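PDB 5BOV: putative epoxide hydrolase protein from Klebsiella pneumoniae subsp. pneumoniae, which probably works as a hydrolase of the alpha/beta-hydrolase fold, perhaps on epoxides, though its substrate and reaction remain unestablished. Local coordinates for residues Gln13-Gly17 and His94-Leu99; Gly252-Ala257 and Leu278-His284; Asn82-Ala87 and Tyr230-Glu234; Gly68-Phe74 and Ala203-His209; Gly31-Ile35 and Ile101-Asp105. One frame throughout, in Å; residues are numbered along the deposited sequence.

Interaction 1: residues Gln13-Gly17 and His94-Leu99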
# COMPACT_ATOMS: atom_id res chain seq x y z
N GLN A 13 -9.10 -13.59 -10.31
CA GLN A 13 -7.85 -14.27 -9.93
C GLN A 13 -6.97 -14.41 -11.14
O GLN A 13 -7.46 -14.74 -12.24
CB GLN A 13 -8.12 -15.65 -9.34
CG GLN A 13 -8.98 -15.69 -8.12
CD GLN A 13 -8.42 -15.11 -6.81
OE1 GLN A 13 -9.17 -14.57 -6.00
NE2 GLN A 13 -7.13 -15.18 -6.61
N ILE A 14 -5.68 -14.15 -10.99
CA ILE A 14 -4.75 -14.30 -12.13
C ILE A 14 -3.38 -14.72 -11.66
O ILE A 14 -2.88 -14.22 -10.66
CB ILE A 14 -4.73 -13.00 -13.01
CG1 ILE A 14 -4.12 -13.28 -14.40
CG2 ILE A 14 -3.95 -11.86 -12.36
CD1 ILE A 14 -4.39 -12.21 -15.45
N ARG A 15 -2.73 -15.61 -12.42
CA ARG A 15 -1.35 -15.96 -12.15
C ARG A 15 -0.43 -14.79 -12.50
O ARG A 15 -0.51 -14.24 -13.61
CB ARG A 15 -0.98 -17.21 -12.95
CG ARG A 15 0.44 -17.77 -12.69
CD ARG A 15 0.76 -18.90 -13.70
NE ARG A 15 -0.22 -19.96 -13.46
CZ ARG A 15 -0.07 -21.00 -12.63
NH1 ARG A 15 1.10 -21.21 -12.03
NH2 ARG A 15 -1.09 -21.83 -12.43
N ALA A 16 0.41 -14.38 -11.57
CA ALA A 16 1.30 -13.30 -11.81
C ALA A 16 2.55 -13.53 -10.95
O ALA A 16 2.54 -13.38 -9.73
CB ALA A 16 0.64 -11.97 -11.43
N GLY A 17 3.65 -13.87 -11.63
CA GLY A 17 4.92 -14.04 -10.93
C GLY A 17 4.84 -15.23 -10.00
O GLY A 17 4.48 -16.34 -10.41
N HIS A 94 4.31 -7.67 -12.35
CA HIS A 94 3.84 -8.94 -12.90
C HIS A 94 2.33 -8.93 -13.14
O HIS A 94 1.84 -9.49 -14.16
CB HIS A 94 4.18 -10.09 -11.95
CG HIS A 94 5.62 -10.43 -11.93
ND1 HIS A 94 6.36 -10.75 -13.06
CD2 HIS A 94 6.45 -10.62 -10.87
CE1 HIS A 94 7.60 -11.02 -12.69
NE2 HIS A 94 7.68 -10.95 -11.38
N LEU A 95 1.58 -8.28 -12.25
CA LEU A 95 0.10 -8.16 -12.47
C LEU A 95 -0.18 -7.34 -13.71
O LEU A 95 -1.06 -7.70 -14.52
CB LEU A 95 -0.56 -7.49 -11.24
CG LEU A 95 -2.03 -7.23 -11.29
CD1 LEU A 95 -2.82 -8.53 -11.41
CD2 LEU A 95 -2.48 -6.43 -10.06
N MSE A 96 0.53 -6.22 -13.87
CA MSE A 96 0.34 -5.34 -15.05
C MSE A 96 0.63 -6.13 -16.30
O MSE A 96 -0.16 -6.11 -17.28
CB MSE A 96 1.21 -4.09 -14.93
CG MSE A 96 0.61 -3.10 -13.91
SE MSE A 96 1.88 -1.61 -13.72
CE MSE A 96 1.30 -0.77 -15.33
N ASP A 97 1.77 -6.82 -16.30
CA ASP A 97 2.08 -7.66 -17.42
C ASP A 97 1.00 -8.73 -17.73
O ASP A 97 0.61 -8.93 -18.92
CB ASP A 97 3.42 -8.38 -17.28
CG ASP A 97 4.61 -7.43 -17.25
OD1 ASP A 97 4.52 -6.28 -17.74
OD2 ASP A 97 5.70 -7.91 -16.79
N ALA A 98 0.52 -9.41 -16.70
CA ALA A 98 -0.45 -10.46 -16.88
C ALA A 98 -1.78 -9.93 -17.45
O ALA A 98 -2.52 -10.62 -18.17
CB ALA A 98 -0.69 -11.22 -15.57
N LEU A 99 -2.13 -8.70 -17.08
CA LEU A 99 -3.30 -8.00 -17.60
C LEU A 99 -3.09 -7.26 -18.91
O LEU A 99 -4.01 -6.61 -19.40
CB LEU A 99 -3.85 -7.00 -16.53
CG LEU A 99 -4.36 -7.64 -15.21
CD1 LEU A 99 -4.66 -6.57 -14.16
CD2 LEU A 99 -5.62 -8.49 -15.48

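Interaction 2: residues Gly252-Ala257 and Leu278-His284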
# COMPACT_ATOMS: atom_id res chain seq x y z
N GLY A 252 -3.36 13.54 5.86
CA GLY A 252 -4.55 13.88 6.66
C GLY A 252 -4.15 14.58 7.91
O GLY A 252 -3.07 14.32 8.50
N ALA A 253 -4.99 15.50 8.41
CA ALA A 253 -4.65 16.25 9.63
C ALA A 253 -4.71 15.44 10.91
O ALA A 253 -4.14 15.81 11.92
CB ALA A 253 -5.60 17.42 9.72
N ASN A 254 -5.44 14.33 10.89
CA ASN A 254 -5.55 13.52 12.10
C ASN A 254 -4.99 12.13 11.91
O ASN A 254 -5.53 11.18 12.37
CB ASN A 254 -7.01 13.52 12.54
CG ASN A 254 -7.44 14.89 13.02
OD1 ASN A 254 -7.39 15.14 14.21
ND2 ASN A 254 -7.82 15.80 12.11
N ASN A 255 -3.87 12.04 11.22
CA ASN A 255 -3.15 10.79 11.06
C ASN A 255 -2.33 10.47 12.28
O ASN A 255 -1.34 11.22 12.60
CB ASN A 255 -2.24 10.93 9.83
CG ASN A 255 -1.52 9.65 9.48
OD1 ASN A 255 -1.70 8.61 10.10
ND2 ASN A 255 -0.71 9.72 8.44
N GLY A 256 -2.65 9.38 12.96
CA GLY A 256 -1.90 8.97 14.14
C GLY A 256 -0.71 8.07 13.88
O GLY A 256 0.07 7.76 14.78
N ALA A 257 -0.60 7.58 12.66
CA ALA A 257 0.47 6.73 12.27
C ALA A 257 1.68 7.61 11.93
O ALA A 257 1.54 8.79 11.69
CB ALA A 257 0.08 5.95 11.06
N LEU A 278 -5.31 17.18 3.44
CA LEU A 278 -6.75 17.00 3.46
C LEU A 278 -7.35 17.52 4.78
O LEU A 278 -6.98 17.04 5.81
CB LEU A 278 -7.10 15.54 3.31
CG LEU A 278 -6.61 14.90 2.00
CD1 LEU A 278 -6.95 13.42 1.99
CD2 LEU A 278 -7.17 15.60 0.78
N PRO A 279 -8.27 18.45 4.71
CA PRO A 279 -8.85 18.93 6.01
C PRO A 279 -9.74 17.87 6.64
O PRO A 279 -10.34 17.09 5.87
CB PRO A 279 -9.68 20.12 5.59
CG PRO A 279 -10.09 19.86 4.18
CD PRO A 279 -8.99 18.98 3.55
N GLY A 280 -9.73 17.81 8.00
CA GLY A 280 -10.77 17.17 8.75
C GLY A 280 -10.34 16.05 9.67
O GLY A 280 -9.27 16.01 10.21
N ALA A 281 -11.23 15.11 9.85
CA ALA A 281 -11.01 13.99 10.75
C ALA A 281 -10.12 12.94 10.04
O ALA A 281 -9.92 11.83 10.60
CB ALA A 281 -12.36 13.34 11.13
N VAL A 282 -9.58 13.28 8.85
CA VAL A 282 -8.87 12.22 7.98
C VAL A 282 -7.58 11.81 8.59
O VAL A 282 -6.70 12.64 8.94
CB VAL A 282 -8.59 12.72 6.52
CG1 VAL A 282 -8.04 11.58 5.68
CG2 VAL A 282 -9.87 13.22 5.86
N GLY A 283 -7.43 10.50 8.75
CA GLY A 283 -6.30 9.87 9.33
C GLY A 283 -5.38 9.17 8.34
O GLY A 283 -5.03 9.73 7.27
N HIS A 284 -5.03 7.96 8.68
CA HIS A 284 -4.05 7.18 7.98
C HIS A 284 -4.56 6.52 6.70
O HIS A 284 -3.74 6.03 5.87
CB HIS A 284 -3.58 6.13 8.96
CG HIS A 284 -2.51 5.24 8.47
ND1 HIS A 284 -1.30 5.70 8.01
CD2 HIS A 284 -2.42 3.89 8.47
CE1 HIS A 284 -0.53 4.66 7.68
NE2 HIS A 284 -1.17 3.57 7.99
O HOH W 1 -8.27 10.19 12.42
O HOH W 2 1.02 7.59 7.38

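Interaction 3: residues Asn82-Ala87 and Tyr230-Glu234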
# COMPACT_ATOMS: atom_id res chain seq x y z
N ASN A 82 7.83 -13.48 1.91
CA ASN A 82 8.77 -12.35 2.02
C ASN A 82 8.01 -11.04 1.88
O ASN A 82 7.38 -10.79 0.83
CB ASN A 82 9.83 -12.54 0.93
CG ASN A 82 10.86 -11.40 0.87
OD1 ASN A 82 10.94 -10.54 1.74
ND2 ASN A 82 11.62 -11.42 -0.18
N GLY A 83 8.12 -10.20 2.93
CA GLY A 83 7.56 -8.84 2.91
C GLY A 83 8.51 -7.70 2.59
O GLY A 83 8.16 -6.52 2.80
N GLN A 84 9.63 -7.97 1.92
CA GLN A 84 10.53 -6.83 1.62
C GLN A 84 9.92 -5.93 0.53
O GLN A 84 9.09 -6.40 -0.30
CB GLN A 84 11.89 -7.33 1.12
CG GLN A 84 11.95 -7.89 -0.26
CD GLN A 84 13.35 -8.39 -0.59
OE1 GLN A 84 13.64 -9.61 -0.55
NE2 GLN A 84 14.24 -7.45 -0.92
N PRO A 85 10.28 -4.67 0.51
CA PRO A 85 9.51 -3.72 -0.30
C PRO A 85 9.51 -4.02 -1.78
O PRO A 85 8.43 -3.92 -2.45
CB PRO A 85 10.17 -2.36 -0.00
CG PRO A 85 10.76 -2.52 1.39
CD PRO A 85 11.23 -3.96 1.39
N SER A 86 10.65 -4.37 -2.38
CA SER A 86 10.66 -4.53 -3.80
C SER A 86 9.90 -5.78 -4.28
O SER A 86 9.52 -5.87 -5.46
CB SER A 86 12.08 -4.52 -4.38
OG SER A 86 12.85 -5.61 -3.83
N ALA A 87 9.66 -6.74 -3.38
CA ALA A 87 8.90 -7.94 -3.74
C ALA A 87 7.47 -7.55 -4.10
O ALA A 87 6.91 -8.04 -5.09
CB ALA A 87 8.96 -8.98 -2.63
N TYR A 230 15.78 -10.06 -5.44
CA TYR A 230 15.36 -8.70 -5.23
C TYR A 230 16.50 -7.78 -4.80
O TYR A 230 16.27 -6.58 -4.60
CB TYR A 230 14.24 -8.67 -4.20
CG TYR A 230 13.02 -9.48 -4.65
CD1 TYR A 230 12.40 -9.21 -5.83
CD2 TYR A 230 12.46 -10.43 -3.81
CE1 TYR A 230 11.22 -9.93 -6.24
CE2 TYR A 230 11.32 -11.15 -4.21
CZ TYR A 230 10.74 -10.90 -5.43
OH TYR A 230 9.61 -11.62 -5.84
N ALA A 231 17.72 -8.33 -4.71
CA ALA A 231 18.80 -7.54 -4.10
C ALA A 231 19.18 -6.37 -4.99
O ALA A 231 19.55 -5.28 -4.49
CB ALA A 231 20.02 -8.47 -3.80
N GLY A 232 19.12 -6.55 -6.30
CA GLY A 232 19.41 -5.48 -7.25
C GLY A 232 18.44 -4.29 -7.09
O GLY A 232 18.85 -3.10 -7.06
N TYR A 233 17.16 -4.63 -6.97
CA TYR A 233 16.19 -3.56 -6.75
C TYR A 233 16.48 -2.85 -5.45
O TYR A 233 16.38 -1.64 -5.41
CB TYR A 233 14.80 -4.16 -6.68
CG TYR A 233 14.38 -4.94 -7.91
CD1 TYR A 233 14.77 -4.57 -9.18
CD2 TYR A 233 13.47 -6.00 -7.77
CE1 TYR A 233 14.32 -5.31 -10.34
CE2 TYR A 233 13.01 -6.71 -8.90
CZ TYR A 233 13.43 -6.37 -10.14
OH TYR A 233 12.94 -7.05 -11.24
N GLU A 234 16.76 -3.58 -4.36
CA GLU A 234 16.96 -2.95 -3.08
C GLU A 234 18.21 -2.09 -3.11
O GLU A 234 18.26 -1.02 -2.45
CB GLU A 234 17.03 -3.92 -1.93
CG GLU A 234 15.79 -4.75 -1.75
CD GLU A 234 14.50 -3.96 -1.34
OE1 GLU A 234 14.60 -2.75 -1.03
OE2 GLU A 234 13.41 -4.60 -1.40
O HOH W 3 7.34 -10.68 -7.13

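Interaction 4: residues Gly68-Phe74 and Ala203-His209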
# COMPACT_ATOMS: atom_id res chain seq x y z
N GLY A 68 -0.10 -11.74 1.19
CA GLY A 68 -0.49 -11.82 2.59
C GLY A 68 -1.91 -11.37 2.92
O GLY A 68 -2.26 -11.26 4.08
N TYR A 69 -2.74 -11.09 1.91
CA TYR A 69 -4.09 -10.62 2.13
C TYR A 69 -5.12 -11.28 1.22
O TYR A 69 -4.87 -11.57 0.04
CB TYR A 69 -4.22 -9.12 1.90
CG TYR A 69 -3.30 -8.26 2.71
CD1 TYR A 69 -1.95 -8.14 2.36
CD2 TYR A 69 -3.80 -7.52 3.76
CE1 TYR A 69 -1.14 -7.29 3.10
CE2 TYR A 69 -2.99 -6.68 4.51
CZ TYR A 69 -1.70 -6.51 4.13
OH TYR A 69 -0.88 -5.65 4.89
N GLY A 70 -6.31 -11.50 1.80
CA GLY A 70 -7.47 -11.85 0.99
C GLY A 70 -7.23 -13.14 0.20
O GLY A 70 -6.71 -14.13 0.69
N THR A 71 -7.62 -13.10 -1.06
CA THR A 71 -7.47 -14.27 -1.92
C THR A 71 -6.18 -14.26 -2.76
O THR A 71 -6.03 -15.07 -3.71
CB THR A 71 -8.70 -14.37 -2.86
OG1 THR A 71 -8.74 -13.22 -3.70
CG2 THR A 71 -9.96 -14.56 -2.10
N THR A 72 -5.23 -13.37 -2.46
CA THR A 72 -3.95 -13.47 -3.05
C THR A 72 -3.18 -14.61 -2.38
O THR A 72 -3.09 -14.63 -1.16
CB THR A 72 -3.19 -12.16 -2.99
OG1 THR A 72 -3.80 -11.29 -3.97
CG2 THR A 72 -1.69 -12.36 -3.34
N ARG A 73 -2.56 -15.50 -3.17
CA ARG A 73 -1.88 -16.67 -2.58
C ARG A 73 -0.57 -16.91 -3.31
O ARG A 73 -0.40 -16.48 -4.46
CB ARG A 73 -2.79 -17.95 -2.61
CG ARG A 73 -3.18 -18.40 -3.97
CD ARG A 73 -4.08 -19.64 -3.93
NE ARG A 73 -4.35 -20.22 -5.26
CZ ARG A 73 -3.46 -20.71 -6.14
NH1 ARG A 73 -2.16 -20.78 -5.89
NH2 ARG A 73 -3.90 -21.17 -7.30
N PHE A 74 0.36 -17.53 -2.62
CA PHE A 74 1.59 -17.99 -3.29
C PHE A 74 1.25 -19.26 -4.10
O PHE A 74 0.61 -20.17 -3.61
CB PHE A 74 2.68 -18.28 -2.26
CG PHE A 74 3.28 -17.02 -1.70
CD1 PHE A 74 2.70 -16.36 -0.63
CD2 PHE A 74 4.44 -16.48 -2.25
CE1 PHE A 74 3.26 -15.20 -0.13
CE2 PHE A 74 5.00 -15.29 -1.75
CZ PHE A 74 4.39 -14.63 -0.74
N ALA A 203 -9.96 -10.66 5.39
CA ALA A 203 -8.82 -10.77 4.53
C ALA A 203 -7.50 -10.90 5.26
O ALA A 203 -6.56 -11.48 4.74
CB ALA A 203 -8.75 -9.55 3.59
N LEU A 204 -7.44 -10.44 6.53
CA LEU A 204 -6.28 -10.66 7.37
C LEU A 204 -6.11 -12.05 7.86
O LEU A 204 -5.09 -12.36 8.47
CB LEU A 204 -6.27 -9.68 8.55
CG LEU A 204 -6.56 -8.19 8.19
CD1 LEU A 204 -6.54 -7.30 9.43
CD2 LEU A 204 -5.58 -7.63 7.15
N ASP A 205 -7.13 -12.91 7.69
CA ASP A 205 -7.04 -14.32 8.06
C ASP A 205 -6.40 -15.16 6.96
O ASP A 205 -6.19 -16.33 7.16
CB ASP A 205 -8.45 -14.84 8.42
CG ASP A 205 -8.98 -14.24 9.70
OD1 ASP A 205 -8.18 -13.89 10.64
OD2 ASP A 205 -10.20 -14.08 9.79
N ASN A 206 -5.97 -14.56 5.87
CA ASN A 206 -5.11 -15.21 4.90
C ASN A 206 -3.98 -15.95 5.60
O ASN A 206 -3.32 -15.39 6.49
CB ASN A 206 -4.57 -14.12 3.92
CG ASN A 206 -3.64 -14.69 2.84
OD1 ASN A 206 -2.58 -15.13 3.14
ND2 ASN A 206 -4.03 -14.56 1.57
N PRO A 207 -3.69 -17.19 5.18
CA PRO A 207 -2.70 -17.98 5.94
C PRO A 207 -1.26 -17.47 5.89
O PRO A 207 -0.45 -17.87 6.72
CB PRO A 207 -2.78 -19.36 5.30
CG PRO A 207 -3.43 -19.19 4.00
CD PRO A 207 -4.36 -17.97 4.14
N ASP A 208 -0.98 -16.55 4.97
CA ASP A 208 0.32 -15.92 4.91
C ASP A 208 0.37 -14.54 5.60
O ASP A 208 1.44 -13.93 5.63
CB ASP A 208 0.68 -15.66 3.44
CG ASP A 208 0.67 -16.94 2.56
OD1 ASP A 208 1.19 -17.95 3.08
OD2 ASP A 208 0.15 -16.84 1.41
N HIS A 209 -0.77 -14.03 6.10
CA HIS A 209 -0.78 -12.66 6.54
C HIS A 209 0.23 -12.36 7.66
O HIS A 209 0.91 -11.35 7.65
CB HIS A 209 -2.19 -12.27 7.01
CG HIS A 209 -2.24 -10.83 7.47
ND1 HIS A 209 -2.07 -9.79 6.60
CD2 HIS A 209 -2.29 -10.31 8.71
CE1 HIS A 209 -2.06 -8.66 7.29
NE2 HIS A 209 -2.18 -8.97 8.57
O HOH W 4 -0.47 -14.27 0.03
O HOH W 5 -0.37 -18.78 -0.19

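Interaction 5: residues Gly31-Ile35 and Ile101-Asp105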
# COMPACT_ATOMS: atom_id res chain seq x y z
N GLY A 31 -10.83 1.88 -20.80
CA GLY A 31 -10.62 3.09 -19.97
C GLY A 31 -9.20 3.19 -19.49
O GLY A 31 -8.42 2.21 -19.48
N GLN A 32 -8.79 4.44 -19.18
CA GLN A 32 -7.46 4.68 -18.60
C GLN A 32 -7.31 3.78 -17.39
O GLN A 32 -8.06 3.91 -16.45
CB GLN A 32 -7.36 6.15 -18.16
CG GLN A 32 -6.08 6.47 -17.35
CD GLN A 32 -4.79 6.17 -18.07
OE1 GLN A 32 -4.57 6.68 -19.16
NE2 GLN A 32 -3.89 5.44 -17.43
N PRO A 33 -6.24 2.96 -17.35
CA PRO A 33 -6.09 2.11 -16.15
C PRO A 33 -5.59 2.86 -14.92
O PRO A 33 -4.68 3.67 -15.02
CB PRO A 33 -5.04 1.02 -16.60
CG PRO A 33 -5.06 1.09 -18.10
CD PRO A 33 -5.39 2.49 -18.46
N VAL A 34 -6.16 2.49 -13.76
CA VAL A 34 -5.75 2.96 -12.45
C VAL A 34 -5.61 1.73 -11.54
O VAL A 34 -6.50 0.89 -11.56
CB VAL A 34 -6.84 3.87 -11.81
CG1 VAL A 34 -6.39 4.41 -10.49
CG2 VAL A 34 -7.23 5.00 -12.72
N ILE A 35 -4.51 1.64 -10.80
CA ILE A 35 -4.25 0.53 -9.88
C ILE A 35 -4.15 1.12 -8.48
O ILE A 35 -3.35 2.05 -8.25
CB ILE A 35 -2.97 -0.27 -10.25
CG1 ILE A 35 -3.10 -0.79 -11.70
CG2 ILE A 35 -2.77 -1.40 -9.24
CD1 ILE A 35 -1.86 -1.48 -12.21
N ILE A 101 -1.34 -4.52 -19.36
CA ILE A 101 -1.47 -3.10 -19.06
C ILE A 101 -0.06 -2.55 -19.19
O ILE A 101 0.78 -2.82 -18.32
CB ILE A 101 -2.08 -2.86 -17.66
CG1 ILE A 101 -3.57 -3.28 -17.61
CG2 ILE A 101 -1.99 -1.37 -17.31
CD1 ILE A 101 -4.17 -3.23 -16.20
N ARG A 102 0.18 -1.73 -20.21
CA ARG A 102 1.50 -1.13 -20.42
C ARG A 102 1.81 0.00 -19.44
O ARG A 102 2.91 0.10 -18.98
CB ARG A 102 1.45 -0.50 -21.78
CG ARG A 102 2.75 0.12 -22.23
CD ARG A 102 2.56 0.91 -23.55
NE ARG A 102 1.85 2.20 -23.36
CZ ARG A 102 2.36 3.32 -22.83
NH1 ARG A 102 3.61 3.40 -22.41
NH2 ARG A 102 1.60 4.40 -22.71
N GLN A 103 0.80 0.80 -19.12
CA GLN A 103 0.99 1.94 -18.23
C GLN A 103 -0.29 2.21 -17.45
O GLN A 103 -1.38 2.00 -17.98
CB GLN A 103 1.40 3.13 -19.09
CG GLN A 103 1.81 4.35 -18.28
CD GLN A 103 1.92 5.67 -19.09
OE1 GLN A 103 0.95 6.10 -19.72
NE2 GLN A 103 3.13 6.21 -19.17
N ALA A 104 -0.18 2.58 -16.16
CA ALA A 104 -1.36 2.89 -15.38
C ALA A 104 -1.09 4.08 -14.47
O ALA A 104 0.07 4.36 -14.11
CB ALA A 104 -1.76 1.73 -14.52
N ASP A 105 -2.16 4.74 -14.02
CA ASP A 105 -2.10 5.61 -12.86
C ASP A 105 -2.03 4.72 -11.62
O ASP A 105 -2.71 3.72 -11.58
CB ASP A 105 -3.33 6.46 -12.82
CG ASP A 105 -3.41 7.44 -13.92
OD1 ASP A 105 -2.41 8.07 -14.29
OD2 ASP A 105 -4.59 7.64 -14.46
O HOH W 6 -1.51 4.75 -19.11

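Interaction 1: residues Gln13-Gly17 and His94-Leu99
Ala16 and His94 mark the nearest backbone approach, where the edge strand 13-16 runs across the helix 94-98 with the two axes 7.7 Å apart at closest and their N-to-C directions 112° apart. No hydrogen bond joins the two segments, so the contact rests mainly on aliphatic packing. Ile14 does most of the reaching, and its two branches go to different places. Its CG1 branch extends anti to the backbone N (chi1 -162°) and carries CD1 into the last turn of the helix, 3.8 Å from Ala98 CB and 3.9 Å from Leu99 CD2. The other branch, CG2, meets Leu95 CD1 at 3.6 Å, the two side chains crossing at a slant. In the alpha/beta hydrolase fold such helices pack against the central sheet; here helix 85-98 lies against its outermost strand, 12-16, and Leu95 reaches on to Ile21, Ile62 and Pro64 of the strands further in. Ala16 sets its methyl against the helix backbone, CB lying 3.9 Å from His94 C, while Ala98 CB rests 3.6 Å from Arg15 O. At the far end Gly17 passes over one face of the His94 imidazole in a CH-pi contact, CA 3.9 Å from the ring centroid and 18° off the ring normal, shifted toward the rim of the ring.

Interaction 2: residues Gly252-Ala257 and Leu278-His284
With chi1 at -175°, Asn255 turns CG anti to its backbone N and carries its amide to His284, OD1 lying 3.3 Å from His284 CB; the matching torsion of His284 (-178°) places the imidazole beneath Ala257 CB, with amide and ring planes 32° apart. Ala257 closes over one face of that imidazole, its CB 3.6 Å from the ring centroid in a CH-pi contact. The turn that places it is an Asx turn: Ala257 N donates to Asn255 OD1 from above the carbonyl plane. Asn255 ND2 has Glu251 as its other partner and shares a water with His284 ND1, which that water meets in the ring plane. Nearer the strand ends, Asn254 N, inside the type I turn from Gly252 to Asn255, donates across to Val282 O at 2.9 Å. A second water donates to both Asn254 O and Ala281 O. These loops leave neighbouring parallel strands, 247-252 and 273-278, and the imidazole reaches Asp110 of a probable nucleophile elbow. That placement is consistent with the catalytic histidine of alpha/beta hydrolases, although the role is inferred. With Ala257 over a face and water in the plane at ND1, the ring's rotation is probably restrained.

Interaction 3: residues Asn82-Ala87 and Tyr230-Glu234
Ala87 lies over one face of the Tyr230 ring, its CA 3.9 Å from the centroid, while Gln84 OE1 comes to the ring edge near its plane, 3.6 Å from Tyr230 CD2. The Gln84 amide stands 70° from that ring but only 22° from the plane of the Glu234 carboxylate. From this posture Gln84 NE2 donates to Glu234 OE2 on its anti side at 167°, the acceptor lying in the amide plane. Ser86 N meets the same oxygen from the syn side at 2.9 Å, and Ser86 OG gives it a proton from above the carboxylate plane at 2.7 Å. Behind the amide, Asn82 ND2 donates in plane to a lone pair of Gln84 OE1 at 2.7 Å, fixing which way the amide faces; Glu227 also bonds both groups. Asn82 OD1 in turn accepts from Gln84 N, forming an Asx turn just ahead of the helix 85-98, where Gln84 is the N-cap residue. The contact thereby fastens helix 231-238 to the start of 85-98. Three donors on one oxygen, beside a helix N-terminus, would be expected to stabilise the negative charge of Glu234 and probably keep its pKa low.

Interaction 4: residues Gly68-Phe74 and Ala203-His209
Asn206 reaches into the segment 68-74 with CG anti to its backbone N (chi1 180°). Its CB lies 3.7 Å from Gly68 O, and CG comes equally near Gly68 C. At the tip, ND2 uses its hydrogens on two carbonyls: Gly70 O at 2.9 Å, approached from above the carbonyl plane, and Thr72 O at the same length, only modestly tilted from that plane. The other branch, OD1, turns back to accept from Asp208 N, a capping bond at the turn that leads into the helix 209-220. One amide therefore holds the type II' turn from Tyr69 to Thr72 and the lead-in of that helix together. Gly70 N adds a nearly straight backbone bond to Ala203 O (174°). Strand 59-74 belongs to the central sheet of the alpha/beta hydrolase fold, whereas 203-209 joins helices 194-201 and 209-220 in the long helical insertion between strands 127-133 and 247-252, which probably corresponds to the cap of related alpha/beta hydrolases. His209 ND1 donates to Gly68 O in the plane of its ring, and NE2 is taken by Tyr171. The same ring directs an edge at the face of Tyr69, a T-shaped pair with planes at 70°. Leu204 CD2 lies 3.8 Å from Tyr69 CE2, the two side chains side by side and pointing the same way. Asp208 OD2 sits at the edge of the Phe74 ring, 3.3 Å from CD1, and receives protons from two waters, one of which also accepts from Phe74 N; Asp208 OD1 forms a salt bridge with Arg81.

Interaction 5: residues Gly31-Ile35 and Ile101-Asp105
Pro33 O and Asp105 O carry the backbone link between the strand 32-35 and the segment 101-105, which pair as parallel neighbours in the central sheet of the alpha/beta hydrolase fold. Asp105 N donates to Pro33 O at 2.9 Å, and Ile35 N to Asp105 O at 2.9 Å, so that Asp105 brackets Val34 in the usual parallel manner. The second bond is met nearly end-on to the carbonyl, and Val34 CA adds a CA-H...O contact to the same oxygen at 3.3 Å. The beta bridge is limited to Val34 with Asp105: measured end to end, the two touching parts run 82° apart, because residues 101-103 swing across before the strand 104-108 begins. That swing brings Ile101 to Pro33, the side chains sliding past each other in opposite directions with Ile101 CG2 3.9 Å from Pro33 CB. Ala104 CB fits between Pro33 CB and Ile35 CD1, on the side where Met96 of helix 85-98 also packs. On the other face of the sheet Val34 and Asp105 lie together, and Asp105 OD1 is bonded by Ser129 of the next strand. Gln32 folds back over its own strand: CG, anti to the backbone N (chi1 172°), lies 3.5 Å from Asp105 OD2, and the bend at chi2 (58°) then lets NE2 donate to Pro33 O. A water accepts from that NE2 and donates to Gln103 OE1, with a weak bond to Gln103 O. Pro33 O thus takes two protons, Gln32 NE2 and Asp105 N arriving from opposite faces of its carbonyl plane.

Helix 85-98 ties several of these contacts together: interaction 3 uses its start, interaction 1 its end, with centres about 18 Å apart, and Met96 carries it into interaction 5, where Met96 CG packs 3.4 Å from Ile35 CD1. Interactions 1 and 4 touch through Gln13 OE1 and Thr71 OG1. Along the chain, interactions 1, 3, 4 and 5 interleave, whereas interaction 2 opens after all of them have closed. It lies about 33 Å from interaction 1, centre to centre, across the middle of the chain. Interaction 5 pairs two sheet strands and interaction 1 packs the helix on the outermost one, 3 and 4 join later helices to this core, and 2 shapes loops at the probable active site.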